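Purine nucleoside phosphorylase (Thermus thermophilus, PDB 1ODJ) probably catalyses the reversible phosphorolysis of purine nucleosides, splitting them with phosphate into a free purine base and ribose 1-phosphate. Local coordinates at residues G89-A94 with A198-S203; L152-D157 with L176-E181. One frame throughout, in Å; residues are numbered along the deposited sequence.

Contact 1 of 2, residues G89-A94 with A198-S203; sequences GTAGAA and AILAVS. With GMP (guanosine), chain H; SO4 (sulfate ion), chain G.
Gly-89, Thr-90 and Ala-91 pair in parallel with Leu-200, Ala-201 and Val-202, joining strands 84-93 and 195-205 in the central sheet of the nucleoside phosphorylase fold. The strand segments are strongly twisted, with 54° between their directions. Backbone bonds run in a ladder: Ala-201 N gives to Gly-89 O at 2.9 Å, in the carbonyl plane, and Ser-203 N gives to Ala-91 O at 3.0 Å. Between them Ala-91 N reaches Ala-201 O from 41° above the carbonyl plane, and at the start Gly-89 N makes a weak bond to Ile-199 O.

Apolar touching is slight. Leu-200 lays CD2 alongside Thr-90 O and near the methyl of Ala-91, while Ala-93 CB meets Val-202 CG1 at 3.8 Å.

Gly-92 N and Ser-203 OG lie near guanosine N7. Thr-90 holds the sulfate, which Arg-25 and Arg-87 of the same chain and Arg-44 of the second subunit also grip; it probably marks the phosphate site. Chi1 58° sets OG1 between the backbone N and the carbonyl carbon, turned to the same anion that the amide N-H meets. Put a valine in its place and the hydroxyl is gone; the sulfate would probably be held less firmly on this side, with just the backbone N-H of this residue left to it. Thr-90 OG1 lies 2.7 Å from sulfate O3, and Thr-90 N 2.8 Å from sulfate O1.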
loop_
_atom_site.group_PDB
_atom_site.type_symbol
_atom_site.label_atom_id
_atom_site.label_comp_id
_atom_site.label_asym_id
_atom_site.label_seq_id
_atom_site.Cartn_x
_atom_site.Cartn_y
_atom_site.Cartn_z
ATOM N N GLY A 89 17.922 22.763 12.746
ATOM C CA GLY A 89 18.827 21.648 12.505
ATOM C C GLY A 89 19.638 21.698 11.227
ATOM O O GLY A 89 19.685 22.733 10.560
ATOM N N THR A 90 20.265 20.570 10.892
ATOM C CA THR A 90 21.094 20.450 9.691
ATOM C C THR A 90 20.447 19.523 8.685
ATOM O O THR A 90 19.479 18.838 9.009
ATOM C CB THR A 90 22.455 19.880 10.028
ATOM O OG1 THR A 90 22.281 18.604 10.660
ATOM C CG2 THR A 90 23.198 20.810 10.959
ATOM N N ALA A 91 20.984 19.485 7.468
ATOM C CA ALA A 91 20.416 18.632 6.435
ATOM C C ALA A 91 21.362 18.350 5.274
ATOM O O ALA A 91 22.245 19.141 4.977
ATOM C CB ALA A 91 19.107 19.251 5.910
ATOM N N GLY A 92 21.162 17.207 4.619
ATOM C CA GLY A 92 21.988 16.847 3.481
ATOM C C GLY A 92 21.340 17.305 2.190
ATOM O O GLY A 92 20.233 16.894 1.890
ATOM N N ALA A 93 22.029 18.162 1.436
ATOM C CA ALA A 93 21.521 18.688 0.168
ATOM C C ALA A 93 21.178 17.602 -0.853
ATOM O O ALA A 93 21.927 16.647 -1.030
ATOM C CB ALA A 93 22.537 19.641 -0.424
ATOM N N ALA A 94 20.060 17.752 -1.550
ATOM C CA ALA A 94 19.682 16.731 -2.522
ATOM C C ALA A 94 20.102 17.099 -3.936
ATOM O O ALA A 94 19.739 16.430 -4.895
ATOM C CB ALA A 94 18.180 16.467 -2.464
ATOM N N ALA A 198 10.396 25.358 10.656
ATOM C CA ALA A 198 11.680 24.698 10.514
ATOM C C ALA A 198 12.653 25.420 9.591
ATOM O O ALA A 198 12.308 25.838 8.485
ATOM C CB ALA A 198 11.471 23.271 10.037
ATOM N N ILE A 199 13.880 25.568 10.071
ATOM C CA ILE A 199 14.951 26.192 9.301
ATOM C C ILE A 199 16.140 25.220 9.362
ATOM O O ILE A 199 16.275 24.447 10.331
ATOM C CB ILE A 199 15.333 27.580 9.884
ATOM C CG1 ILE A 199 16.492 28.177 9.080
ATOM C CG2 ILE A 199 15.675 27.446 11.349
ATOM C CD1 ILE A 199 16.668 29.649 9.272
ATOM N N LEU A 200 16.999 25.246 8.342
ATOM C CA LEU A 200 18.131 24.315 8.310
ATOM C C LEU A 200 19.441 24.822 7.722
ATOM O O LEU A 200 19.461 25.631 6.795
ATOM C CB LEU A 200 17.713 23.050 7.560
ATOM C CG LEU A 200 16.414 22.445 8.114
ATOM C CD1 LEU A 200 15.370 22.322 7.006
ATOM C CD2 LEU A 200 16.718 21.112 8.770
ATOM N N ALA A 201 20.536 24.314 8.280
ATOM C CA ALA A 201 21.877 24.649 7.836
ATOM C C ALA A 201 22.366 23.449 7.047
ATOM O O ALA A 201 22.503 22.362 7.597
ATOM C CB ALA A 201 22.781 24.883 9.036
ATOM N N VAL A 202 22.613 23.635 5.755
ATOM C CA VAL A 202 23.105 22.536 4.924
ATOM C C VAL A 202 24.464 22.087 5.487
ATOM O O VAL A 202 25.369 22.913 5.688
ATOM C CB VAL A 202 23.295 22.992 3.471
ATOM C CG1 VAL A 202 23.578 21.803 2.584
ATOM C CG2 VAL A 202 22.056 23.729 2.995
ATOM N N SER A 203 24.610 20.793 5.760
ATOM C CA SER A 203 25.873 20.299 6.305
ATOM C C SER A 203 26.710 19.499 5.303
ATOM O O SER A 203 27.878 19.206 5.555
ATOM C CB SER A 203 25.623 19.462 7.569
ATOM O OG SER A 203 24.904 18.280 7.275
HETATM O "O5'" GMP H . 23.073 13.361 11.151
HETATM C "C5'" GMP H . 21.737 13.005 10.847
HETATM C "C4'" GMP H . 20.907 14.066 11.570
HETATM O "O4'" GMP H . 21.144 15.450 11.121
HETATM C "C3'" GMP H . 19.408 13.877 11.377
HETATM O "O3'" GMP H . 18.818 14.125 12.686
HETATM C "C2'" GMP H . 18.952 14.929 10.337
HETATM O "O2'" GMP H . 17.823 15.719 10.727
HETATM C "C1'" GMP H . 20.262 15.714 10.012
HETATM N N9 GMP H . 20.893 15.424 8.680
HETATM C C8 GMP H . 21.996 16.089 8.194
HETATM N N7 GMP H . 22.374 15.677 7.019
HETATM C C5 GMP H . 21.472 14.671 6.690
HETATM C C6 GMP H . 21.392 13.854 5.519
HETATM O O6 GMP H . 22.126 13.859 4.518
HETATM N N1 GMP H . 20.332 12.959 5.590
HETATM C C2 GMP H . 19.457 12.859 6.636
HETATM N N2 GMP H . 18.504 11.922 6.502
HETATM N N3 GMP H . 19.513 13.614 7.739
HETATM C C4 GMP H . 20.542 14.496 7.697
HETATM S S SO4 G . 20.087 17.994 13.360
HETATM O O1 SO4 G . 19.315 18.252 12.115
HETATM O O2 SO4 G . 19.444 18.703 14.479
HETATM O O3 SO4 G . 21.468 18.479 13.187
HETATM O O4 SO4 G . 20.095 16.550 13.673
#

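Contact 2 of 2, residues L152-D157 with L176-E181; sequences LVASED and LAFEME. With GMP (guanosine), chain H.
Ala-154 and Phe-178 face each other across parallel strands 152-156 and 175-179, and the backbone bonds follow that register. Ala-154 N gives to Ala-177 O at 2.8 Å, Ala-154 O takes Glu-179 N, and Glu-156 N closes on Glu-179 O; all three donors lie nearly along the C=O axis. Leu-176 N to Leu-152 O ties the beginning of the pair.

Packing centres on the Phe-178 ring. The methyl of Ala-154 sits over one face of it, a CH-pi contact with CB 4.1 Å from the ring centroid and offset toward the rim. The Glu-156 side chain crosses that of Phe-178 at about a right angle, its CD 3.7 Å from Phe-178 CD2. Val-153 CG2 packs against Glu-179 CG on the other face of the sheet.

Glu-179 folds back through a bend at chi2 (95°), bringing OE1 to the hydroxyl of Ser-155 in a hydrogen bond modelled so short that its length is doubtful. Its OE2 makes a salt bridge to Arg-87 and takes the N-H of Ala-182.

Three residues meet the guanosine. Glu-156, extended beyond CG, takes the base amino N2 on OE1 at 3.0 Å, while its OE2 bonds Thr-162. Met-180 N and Glu-181 OE2 both hold ribose O2', at 2.9 and 2.8 Å; Glu-181 OE1 bonds Gly-66 N, and OE2 also pairs with Arg-87. This beta-alpha-beta unit, with helix 164-171 as its connection, thus ends in the nucleoside pocket of a purine nucleoside phosphorylase.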
loop_
_atom_site.group_PDB
_atom_site.type_symbol
_atom_site.label_atom_id
_atom_site.label_comp_id
_atom_site.label_asym_id
_atom_site.label_seq_id
_atom_site.Cartn_x
_atom_site.Cartn_y
_atom_site.Cartn_z
ATOM N N LEU A 152 10.914 22.694 -0.171
ATOM C CA LEU A 152 10.684 21.403 0.469
ATOM C C LEU A 152 11.940 20.675 0.875
ATOM O O LEU A 152 12.969 20.757 0.206
ATOM C CB LEU A 152 9.927 20.464 -0.472
ATOM C CG LEU A 152 8.512 20.824 -0.904
ATOM C CD1 LEU A 152 8.102 19.926 -2.063
ATOM C CD2 LEU A 152 7.559 20.690 0.294
ATOM N N VAL A 153 11.839 19.958 1.987
ATOM C CA VAL A 153 12.923 19.110 2.456
ATOM C C VAL A 153 12.209 17.768 2.556
ATOM O O VAL A 153 10.985 17.706 2.442
ATOM C CB VAL A 153 13.431 19.503 3.851
ATOM C CG1 VAL A 153 13.888 20.939 3.839
ATOM C CG2 VAL A 153 12.343 19.271 4.897
ATOM N N ALA A 154 12.950 16.693 2.752
ATOM C CA ALA A 154 12.304 15.400 2.872
ATOM C C ALA A 154 12.718 14.774 4.191
ATOM O O ALA A 154 13.890 14.798 4.565
ATOM C CB ALA A 154 12.675 14.504 1.697
ATOM N N SER A 155 11.746 14.237 4.909
ATOM C CA SER A 155 12.037 13.616 6.190
ATOM C C SER A 155 12.057 12.107 6.036
ATOM O O SER A 155 11.015 11.500 5.781
ATOM C CB SER A 155 10.975 14.010 7.232
ATOM O OG SER A 155 10.976 15.408 7.482
ATOM N N GLU A 156 13.232 11.502 6.179
ATOM C CA GLU A 156 13.324 10.055 6.080
ATOM C C GLU A 156 13.638 9.401 7.429
ATOM O O GLU A 156 13.882 10.086 8.422
ATOM C CB GLU A 156 14.361 9.639 5.026
ATOM C CG GLU A 156 15.767 10.177 5.242
ATOM C CD GLU A 156 16.736 9.698 4.163
ATOM O OE1 GLU A 156 17.919 10.093 4.210
ATOM O OE2 GLU A 156 16.325 8.925 3.268
ATOM N N ASP A 157 13.617 8.071 7.445
ATOM C CA ASP A 157 13.880 7.278 8.642
ATOM C C ASP A 157 15.258 6.633 8.632
ATOM O O ASP A 157 15.953 6.620 9.640
ATOM C CB ASP A 157 12.828 6.175 8.772
ATOM C CG ASP A 157 11.549 6.667 9.403
ATOM O OD1 ASP A 157 10.511 5.986 9.256
ATOM O OD2 ASP A 157 11.580 7.729 10.063
ATOM N N LEU A 176 14.739 19.876 -1.729
ATOM C CA LEU A 176 16.012 20.587 -1.611
ATOM C C LEU A 176 17.038 19.783 -0.790
ATOM O O LEU A 176 18.230 19.739 -1.121
ATOM C CB LEU A 176 15.804 21.957 -0.939
ATOM C CG LEU A 176 15.005 23.072 -1.639
ATOM C CD1 LEU A 176 14.794 24.199 -0.658
ATOM C CD2 LEU A 176 15.729 23.602 -2.871
ATOM N N ALA A 177 16.577 19.151 0.283
ATOM C CA ALA A 177 17.487 18.405 1.134
ATOM C C ALA A 177 16.789 17.400 2.036
ATOM O O ALA A 177 15.565 17.425 2.212
ATOM C CB ALA A 177 18.305 19.368 1.971
ATOM N N PHE A 178 17.591 16.516 2.621
ATOM C CA PHE A 178 17.074 15.476 3.493
ATOM C C PHE A 178 17.427 15.708 4.956
ATOM O O PHE A 178 18.526 16.178 5.275
ATOM C CB PHE A 178 17.588 14.093 3.037
ATOM C CG PHE A 178 16.959 13.593 1.753
ATOM C CD1 PHE A 178 17.217 14.222 0.530
ATOM C CD2 PHE A 178 16.106 12.499 1.765
ATOM C CE1 PHE A 178 16.630 13.767 -0.664
ATOM C CE2 PHE A 178 15.514 12.039 0.574
ATOM C CZ PHE A 178 15.782 12.680 -0.639
ATOM N N GLU A 179 16.467 15.390 5.828
ATOM C CA GLU A 179 16.620 15.511 7.275
ATOM C C GLU A 179 15.751 14.456 7.973
ATOM O O GLU A 179 15.152 13.616 7.310
ATOM C CB GLU A 179 16.296 16.946 7.749
ATOM C CG GLU A 179 14.977 17.554 7.286
ATOM C CD GLU A 179 13.861 17.382 8.296
ATOM O OE1 GLU A 179 13.002 16.500 8.079
ATOM O OE2 GLU A 179 13.845 18.124 9.308
ATOM N N MET A 180 15.675 14.484 9.299
ATOM C CA MET A 180 14.914 13.453 10.004
ATOM C C MET A 180 13.981 13.878 11.133
ATOM O O MET A 180 13.871 13.167 12.126
ATOM C CB MET A 180 15.888 12.383 10.542
ATOM C CG MET A 180 16.498 11.488 9.453
ATOM S SD MET A 180 17.971 10.500 9.941
ATOM C CE MET A 180 17.263 9.459 11.286
ATOM N N GLU A 181 13.311 15.024 11.004
ATOM C CA GLU A 181 12.384 15.471 12.052
ATOM C C GLU A 181 11.216 16.320 11.601
ATOM O O GLU A 181 10.108 16.152 12.107
ATOM C CB GLU A 181 13.117 16.239 13.142
ATOM C CG GLU A 181 13.947 15.369 14.038
ATOM C CD GLU A 181 15.290 15.106 13.443
ATOM O OE1 GLU A 181 15.961 14.145 13.886
ATOM O OE2 GLU A 181 15.670 15.877 12.533
HETATM O "O5'" GMP H . 23.073 13.361 11.151
HETATM C "C5'" GMP H . 21.737 13.005 10.847
HETATM C "C4'" GMP H . 20.907 14.066 11.570
HETATM O "O4'" GMP H . 21.144 15.450 11.121
HETATM C "C3'" GMP H . 19.408 13.877 11.377
HETATM O "O3'" GMP H . 18.818 14.125 12.686
HETATM C "C2'" GMP H . 18.952 14.929 10.337
HETATM O "O2'" GMP H . 17.823 15.719 10.727
HETATM C "C1'" GMP H . 20.262 15.714 10.012
HETATM N N9 GMP H . 20.893 15.424 8.680
HETATM C C8 GMP H . 21.996 16.089 8.194
HETATM N N7 GMP H . 22.374 15.677 7.019
HETATM C C5 GMP H . 21.472 14.671 6.690
HETATM C C6 GMP H . 21.392 13.854 5.519
HETATM O O6 GMP H . 22.126 13.859 4.518
HETATM N N1 GMP H . 20.332 12.959 5.590
HETATM C C2 GMP H . 19.457 12.859 6.636
HETATM N N2 GMP H . 18.504 11.922 6.502
HETATM N N3 GMP H . 19.513 13.614 7.739
HETATM C C4 GMP H . 20.542 14.496 7.697
#

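In the fold
Contact 1 and contact 2 lie in one mixed sheet, their centres about 8 Å apart. Along the chain contact 2 is nested inside the loop that contact 1 closes: segment 89-94 comes first, then 152-157 and 176-181, and finally 198-203. Strands 84-93 and 175-179 run antiparallel as neighbours and join the two pairs, with probable hydrogen bonds from Ala-94 N to Leu-176 O (2.7 Å) and from Phe-178 N to Gly-92 O. Both contacts touch the same guanosine. Contact 1 also holds the sulfate, whereas contact 2 grips the ribose and base, so the sheet brings the probable phosphate site and the nucleoside pocket together.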